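Side-chain contacts in 3-methyladenine DNA glycosylase (Helicobacter pylori, PDB 1PU6), which removes alkylated bases such as 3-methyladenine from DNA, the first step of base excision repair, with a helix-hairpin-helix fold: residues K9-S13 with L14-K18; E53-N57 with A58-E62; Q116-R120 with E121-D125. One frame throughout, in Å; residues are numbered along the deposited sequence.

Interaction 1: residues K9-S13 with L14-K18; sequences KALKS and LDLLK
Leu11 and Leu16 both hold CG anti to their own carbonyl carbon, with chi1 -71° in Leu11 and -70° in Leu16. These torsions direct the branches, and the intervening turn brings Leu16 back to Leu11. The two side chains cross at a slant, and CD2 of Leu11 lies 3.8 Å from CD1 of Leu16. Leu14 has the same first torsion, but it is folded back over the helix end: its CG rests 3.6 Å from Ala10 O, and its CD1 approaches Leu11 CD2 more loosely.

The chain reverses through a type I beta turn from Lys12 to Asp15, and Asp15, with positive phi, is the first residue to leave helical geometry. The turn is closed by the bond from Asp15 N to Lys12 O, 3.3 Å long. One residue earlier, Leu14 N donates to Leu11 O at 3.0 Å.

Leu11 O has a further partner in water 1, which donates to it at 2.8 Å and accepts from Leu16 N, bridging the helix end to the segment beyond the turn. On another part of the turn, Ser13 OG sits between its backbone N and carbonyl carbon and donates back to Ala10 O at 2.7 Å, tying the hydroxyl to the last helical turn.

Leu11, Leu14 and Leu16 all pack on Phe209 of helix 207-215, while Leu11 also touches Phe202 of helix 195-203. The C-terminal end of helix 4-12 and its following turn are thereby set against two helices from near the C terminus.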
# COMPACT_ATOMS: atom_id res chain seq x y z
N LYS A 9 -5.91 18.36 7.59
CA LYS A 9 -5.51 19.23 8.70
C LYS A 9 -5.93 18.65 10.08
O LYS A 9 -5.14 18.68 11.06
CB LYS A 9 -6.11 20.65 8.50
CG LYS A 9 -5.45 21.43 7.37
CD LYS A 9 -5.91 22.89 7.30
CE LYS A 9 -7.35 22.96 6.81
NZ LYS A 9 -7.93 24.34 6.79
N ALA A 10 -7.17 18.17 10.17
CA ALA A 10 -7.66 17.62 11.45
C ALA A 10 -6.86 16.41 11.91
O ALA A 10 -6.46 16.31 13.10
CB ALA A 10 -9.16 17.24 11.32
N LEU A 11 -6.56 15.52 10.99
CA LEU A 11 -5.81 14.32 11.36
C LEU A 11 -4.35 14.68 11.69
O LEU A 11 -3.75 14.12 12.67
CB LEU A 11 -5.87 13.28 10.24
CG LEU A 11 -7.25 12.59 10.06
CD1 LEU A 11 -7.25 11.72 8.80
CD2 LEU A 11 -7.61 11.73 11.31
N LYS A 12 -3.79 15.62 10.93
CA LYS A 12 -2.43 16.07 11.17
C LYS A 12 -2.29 16.60 12.62
O LYS A 12 -1.26 16.37 13.31
CB LYS A 12 -2.05 17.18 10.18
CG LYS A 12 -0.64 17.73 10.33
CD LYS A 12 0.37 16.69 9.92
CE LYS A 12 1.66 17.37 9.43
NZ LYS A 12 2.49 17.59 10.62
N SER A 13 -3.32 17.29 13.08
CA SER A 13 -3.29 17.90 14.43
C SER A 13 -3.25 16.86 15.56
O SER A 13 -2.94 17.18 16.70
CB SER A 13 -4.49 18.82 14.58
OG SER A 13 -5.63 18.07 14.94
N LEU A 14 -3.58 15.60 15.26
CA LEU A 14 -3.57 14.55 16.30
C LEU A 14 -2.22 13.84 16.51
O LEU A 14 -2.08 13.05 17.48
CB LEU A 14 -4.63 13.48 15.98
CG LEU A 14 -6.07 13.96 15.83
CD1 LEU A 14 -6.97 12.72 15.43
CD2 LEU A 14 -6.51 14.67 17.13
N ASP A 15 -1.24 14.08 15.63
CA ASP A 15 0.09 13.43 15.71
C ASP A 15 0.02 11.87 15.74
O ASP A 15 0.72 11.20 16.51
CB ASP A 15 0.91 13.98 16.88
CG ASP A 15 1.41 15.41 16.66
OD1 ASP A 15 2.08 15.67 15.63
OD2 ASP A 15 1.18 16.34 17.46
N LEU A 16 -0.83 11.32 14.88
CA LEU A 16 -1.11 9.86 14.86
C LEU A 16 0.09 9.05 14.44
O LEU A 16 0.19 7.85 14.78
CB LEU A 16 -2.21 9.54 13.83
CG LEU A 16 -3.61 10.04 14.25
CD1 LEU A 16 -4.58 10.30 13.06
CD2 LEU A 16 -4.23 9.08 15.25
N LEU A 17 1.01 9.68 13.72
CA LEU A 17 2.16 8.97 13.16
C LEU A 17 3.46 9.23 13.91
O LEU A 17 4.54 9.06 13.32
CB LEU A 17 2.33 9.31 11.65
CG LEU A 17 1.14 9.08 10.72
CD1 LEU A 17 1.55 9.34 9.23
CD2 LEU A 17 0.40 7.70 10.95
N LYS A 18 3.35 9.67 15.17
CA LYS A 18 4.51 9.98 16.05
C LYS A 18 5.57 8.87 16.03
O LYS A 18 6.76 9.16 15.89
CB LYS A 18 4.07 10.30 17.51
O HOH W 1 -1.33 12.80 12.46

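Interaction 2: residues E53-N57 with A58-E62; sequences ENLKN and AFILE
Lys56 passes across Leu61 on its way from CB to its tip. CB lies 4.2 Å from Leu61 O. CG, anti to the carbonyl carbon (chi1 -64°), sits 3.9 Å from Leu61 O and also touches Leu61 CD2. Beyond CG the chain is extended, bringing CE to 3.9 Å from Leu61 CD2, and the terminal NZ continues to a salt bridge with Glu32.

The reversal that brings Leu61 back beside Lys56 is a Schellman motif: Phe59 has positive phi, Ile60 N donates to Leu55 O at 3.0 Å, and Phe59 N donates to Lys56 O, also at 3.0 Å. Leu55 O accepts an additional bond from Leu61 N at 3.3 Å. Ile60 N lies nearly along the C=O axis (167°), whereas Leu61 N stands above the carbonyl plane, so the two approach the oxygen from distinct directions. Lys56 O also accepts a hydrogen bond from water 2, which donates to Leu61 O as well. One face of the Phe59 ring lies over this part of the backbone, with CD2 3.6 Å from Lys56 O.

On the buried flank, Leu55 CD2 meets Ile60 CD1 at 3.8 Å. This apolar pair is covered by helix 77-83, where both side chains touch Cys83; Ile60 also reaches Ile72 of helix 65-74, and Leu61 touches Asn68 there. The end of helix 45-57 and the loop leading to helix 65-74 are thus packed against the next two helices in the chain.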
# COMPACT_ATOMS: atom_id res chain seq x y z
N GLU A 53 8.05 -12.33 7.97
CA GLU A 53 9.05 -12.94 8.83
C GLU A 53 9.41 -14.34 8.35
O GLU A 53 10.59 -14.69 8.31
CB GLU A 53 8.55 -12.97 10.28
CG GLU A 53 9.64 -13.22 11.28
CD GLU A 53 9.07 -13.45 12.69
OE1 GLU A 53 8.22 -12.63 13.15
OE2 GLU A 53 9.46 -14.46 13.33
N ASN A 54 8.41 -15.15 7.96
CA ASN A 54 8.72 -16.47 7.43
C ASN A 54 9.59 -16.39 6.17
O ASN A 54 10.51 -17.21 6.01
CB ASN A 54 7.42 -17.26 7.09
CG ASN A 54 6.66 -17.73 8.34
OD1 ASN A 54 7.22 -17.83 9.46
ND2 ASN A 54 5.38 -18.06 8.15
N LEU A 55 9.30 -15.41 5.29
CA LEU A 55 10.05 -15.22 4.04
C LEU A 55 11.50 -14.83 4.33
O LEU A 55 12.45 -15.32 3.66
CB LEU A 55 9.40 -14.17 3.12
CG LEU A 55 8.05 -14.62 2.52
CD1 LEU A 55 7.40 -13.45 1.81
CD2 LEU A 55 8.30 -15.76 1.52
N LYS A 56 11.71 -13.99 5.34
CA LYS A 56 13.08 -13.59 5.73
C LYS A 56 13.83 -14.71 6.43
O LYS A 56 15.01 -14.91 6.17
CB LYS A 56 13.08 -12.32 6.59
CG LYS A 56 12.56 -11.13 5.81
CD LYS A 56 12.25 -9.95 6.71
CE LYS A 56 11.86 -8.76 5.86
NZ LYS A 56 12.08 -7.42 6.57
N ASN A 57 13.12 -15.45 7.26
CA ASN A 57 13.74 -16.56 8.00
C ASN A 57 14.13 -17.74 7.10
O ASN A 57 15.00 -18.55 7.47
CB ASN A 57 12.78 -17.04 9.07
CG ASN A 57 12.64 -16.07 10.27
OD1 ASN A 57 11.77 -16.30 11.14
ND2 ASN A 57 13.46 -14.99 10.33
N ALA A 58 13.47 -17.86 5.94
CA ALA A 58 13.82 -18.87 4.95
C ALA A 58 14.80 -18.32 3.93
O ALA A 58 15.20 -19.05 3.00
CB ALA A 58 12.54 -19.40 4.23
N PHE A 59 15.20 -17.04 4.06
CA PHE A 59 16.12 -16.38 3.11
C PHE A 59 15.62 -16.31 1.67
O PHE A 59 16.39 -16.25 0.71
CB PHE A 59 17.59 -16.92 3.22
CG PHE A 59 18.10 -16.92 4.64
CD1 PHE A 59 18.18 -18.09 5.37
CD2 PHE A 59 18.40 -15.70 5.26
CE1 PHE A 59 18.60 -18.08 6.70
CE2 PHE A 59 18.84 -15.68 6.62
CZ PHE A 59 18.93 -16.86 7.33
N ILE A 60 14.30 -16.28 1.55
CA ILE A 60 13.69 -15.98 0.28
C ILE A 60 13.80 -14.47 -0.01
O ILE A 60 14.05 -14.04 -1.18
CB ILE A 60 12.25 -16.46 0.29
CG1 ILE A 60 12.21 -18.00 0.43
CG2 ILE A 60 11.53 -16.01 -0.99
CD1 ILE A 60 10.83 -18.55 0.97
N LEU A 61 13.57 -13.68 1.02
CA LEU A 61 13.67 -12.21 0.95
C LEU A 61 14.94 -11.79 1.70
O LEU A 61 15.03 -12.07 2.92
CB LEU A 61 12.41 -11.64 1.60
CG LEU A 61 12.01 -10.14 1.75
CD1 LEU A 61 11.99 -9.33 0.46
CD2 LEU A 61 10.60 -10.03 2.38
N GLU A 62 15.90 -11.16 1.00
CA GLU A 62 17.19 -10.70 1.55
C GLU A 62 17.42 -9.24 1.08
O GLU A 62 16.44 -8.51 0.91
CB GLU A 62 18.34 -11.64 1.16
CG GLU A 62 18.39 -12.89 2.02
CD GLU A 62 19.78 -13.57 2.09
OE1 GLU A 62 20.16 -14.24 1.11
OE2 GLU A 62 20.51 -13.45 3.12
O HOH W 2 16.49 -12.66 5.17

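Interaction 3: residues Q116-R120 with E121-D125; sequences QEVTR and EWLLD. Unlike the reference sequence in segment 116-120: Arg120 (reference Lys).
Thr119 caps the helix containing Trp122: its OG1 accepts from Trp122 N at 3.2 Å, with an N-H...O angle of 158°. A chi1 of 63° places OG1 between the threonine's backbone N and carbonyl carbon, from where it can reach the amide, and the hydroxyl also lies against Trp122 CB.

Val118 is buried. Its CG2, anti to the backbone N, touches Leu123 CG at 3.8 Å and Trp122 CE3 at 3.9 Å, crossing both side chains at about a right angle. The indole of Trp122 hydrogen-bonds Asp107 through NE1 and meets Phe108 edge-to-face.

Arg120, which differs from the reference lysine, leaves the backbone in an extended course and bends at chi3. Its CD is 4.1 Å from Leu124 CD1, while the guanidinium makes salt bridges with Asp135 and Asp168. Glu121 bends at chi2; its OE1 accepts a hydrogen bond from water 4 at 2.8 Å, and the same water accepts from Arg120 NH1 in the guanidinium plane. The two charged groups are thus joined through water, their planes 63° apart.

The OG1 bond makes Thr119 the N-cap; Leu123 N to Thr119 O and Leu124 N to Arg120 O continue the first turn. By sequence and topology, helix 120-124 is the first helix of the family's helix-hairpin-helix motif, probably a DNA-binding element, and Leu123 packs it on Ala134 of the second, helix 131-141.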
# COMPACT_ATOMS: atom_id res chain seq x y z
N GLN A 116 9.48 3.00 -12.31
CA GLN A 116 9.34 4.16 -13.17
C GLN A 116 8.17 4.07 -14.14
O GLN A 116 7.49 5.08 -14.35
CB GLN A 116 10.63 4.42 -13.94
CG GLN A 116 10.66 5.66 -14.82
CD GLN A 116 11.98 5.80 -15.59
OE1 GLN A 116 13.04 5.96 -14.98
NE2 GLN A 116 11.91 5.73 -16.93
N GLU A 117 7.90 2.90 -14.73
CA GLU A 117 7.01 2.79 -15.88
C GLU A 117 5.65 2.15 -15.63
O GLU A 117 4.76 2.25 -16.51
CB GLU A 117 7.70 2.04 -17.01
CG GLU A 117 9.02 2.67 -17.49
CD GLU A 117 8.85 3.95 -18.30
OE1 GLU A 117 9.87 4.65 -18.51
OE2 GLU A 117 7.69 4.25 -18.77
N VAL A 118 5.48 1.47 -14.48
CA VAL A 118 4.22 0.78 -14.22
C VAL A 118 3.01 1.75 -14.21
O VAL A 118 3.14 2.91 -13.80
CB VAL A 118 4.29 -0.06 -12.91
CG1 VAL A 118 4.40 0.81 -11.72
CG2 VAL A 118 3.11 -1.07 -12.83
N THR A 119 1.87 1.25 -14.70
CA THR A 119 0.60 1.96 -14.61
C THR A 119 -0.40 1.17 -13.76
O THR A 119 -0.28 -0.08 -13.61
CB THR A 119 -0.05 2.20 -15.96
OG1 THR A 119 -0.36 0.93 -16.57
CG2 THR A 119 0.88 2.89 -16.91
N ARG A 120 -1.37 1.87 -13.22
CA ARG A 120 -2.41 1.20 -12.46
C ARG A 120 -3.11 0.08 -13.29
O ARG A 120 -3.38 -1.01 -12.76
CB ARG A 120 -3.43 2.23 -12.01
CG ARG A 120 -4.43 1.62 -11.06
CD ARG A 120 -5.68 2.40 -11.03
NE ARG A 120 -6.31 2.41 -9.70
CZ ARG A 120 -7.60 2.59 -9.48
NH1 ARG A 120 -8.48 2.70 -10.51
NH2 ARG A 120 -8.03 2.68 -8.20
N GLU A 121 -3.39 0.36 -14.56
CA GLU A 121 -4.13 -0.62 -15.36
C GLU A 121 -3.29 -1.88 -15.61
O GLU A 121 -3.86 -3.00 -15.67
CB GLU A 121 -4.60 0.04 -16.66
CG GLU A 121 -5.65 1.13 -16.39
CD GLU A 121 -5.03 2.46 -15.85
OE1 GLU A 121 -5.76 3.18 -15.08
OE2 GLU A 121 -3.81 2.82 -16.13
N TRP A 122 -1.97 -1.72 -15.76
CA TRP A 122 -1.11 -2.89 -15.87
C TRP A 122 -1.26 -3.79 -14.59
O TRP A 122 -1.43 -5.03 -14.66
CB TRP A 122 0.34 -2.43 -16.06
CG TRP A 122 1.25 -3.62 -16.39
CD1 TRP A 122 1.63 -4.05 -17.66
CD2 TRP A 122 1.90 -4.50 -15.45
NE1 TRP A 122 2.40 -5.19 -17.55
CE2 TRP A 122 2.65 -5.45 -16.22
CE3 TRP A 122 1.94 -4.57 -14.05
CZ2 TRP A 122 3.39 -6.52 -15.60
CZ3 TRP A 122 2.73 -5.61 -13.44
CH2 TRP A 122 3.40 -6.57 -14.24
N LEU A 123 -1.27 -3.17 -13.42
CA LEU A 123 -1.37 -3.96 -12.14
C LEU A 123 -2.76 -4.65 -12.03
O LEU A 123 -2.85 -5.83 -11.62
CB LEU A 123 -1.15 -3.04 -10.95
CG LEU A 123 0.32 -2.61 -10.80
CD1 LEU A 123 0.40 -1.42 -9.80
CD2 LEU A 123 1.22 -3.82 -10.32
N LEU A 124 -3.81 -3.93 -12.45
CA LEU A 124 -5.16 -4.51 -12.40
C LEU A 124 -5.33 -5.69 -13.37
O LEU A 124 -6.22 -6.56 -13.16
CB LEU A 124 -6.26 -3.47 -12.65
CG LEU A 124 -6.29 -2.42 -11.52
CD1 LEU A 124 -7.19 -1.24 -12.00
CD2 LEU A 124 -6.77 -2.98 -10.15
N ASP A 125 -4.50 -5.75 -14.42
CA ASP A 125 -4.50 -6.89 -15.31
C ASP A 125 -3.74 -8.12 -14.79
O ASP A 125 -3.65 -9.17 -15.48
CB ASP A 125 -3.94 -6.46 -16.69
CG ASP A 125 -5.01 -5.68 -17.49
OD1 ASP A 125 -4.65 -4.90 -18.40
OD2 ASP A 125 -6.22 -5.84 -17.23
O HOH W 3 -2.59 2.43 -18.51
O HOH W 4 -7.99 2.59 -13.55

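From the N terminus, interaction 1 comes first, turning the chain out of helix 4-12 and packing that end against helices 195-203 and 207-215. Interaction 2 closes the reversal after helix 45-57 and joins it to helices 65-74 and 77-83. Interaction 3 then links helix 111-117 to helix 120-124, with helices 90-108, 131-141 and 167-179 around it. The three are in series, neither nested nor crossed: each is completed before the next opens. Their centres lie 27 to 34 Å apart and none touches another. Interactions 1 and 2 follow helix ends, whereas interaction 3 spans a helix end and the start of the next helix.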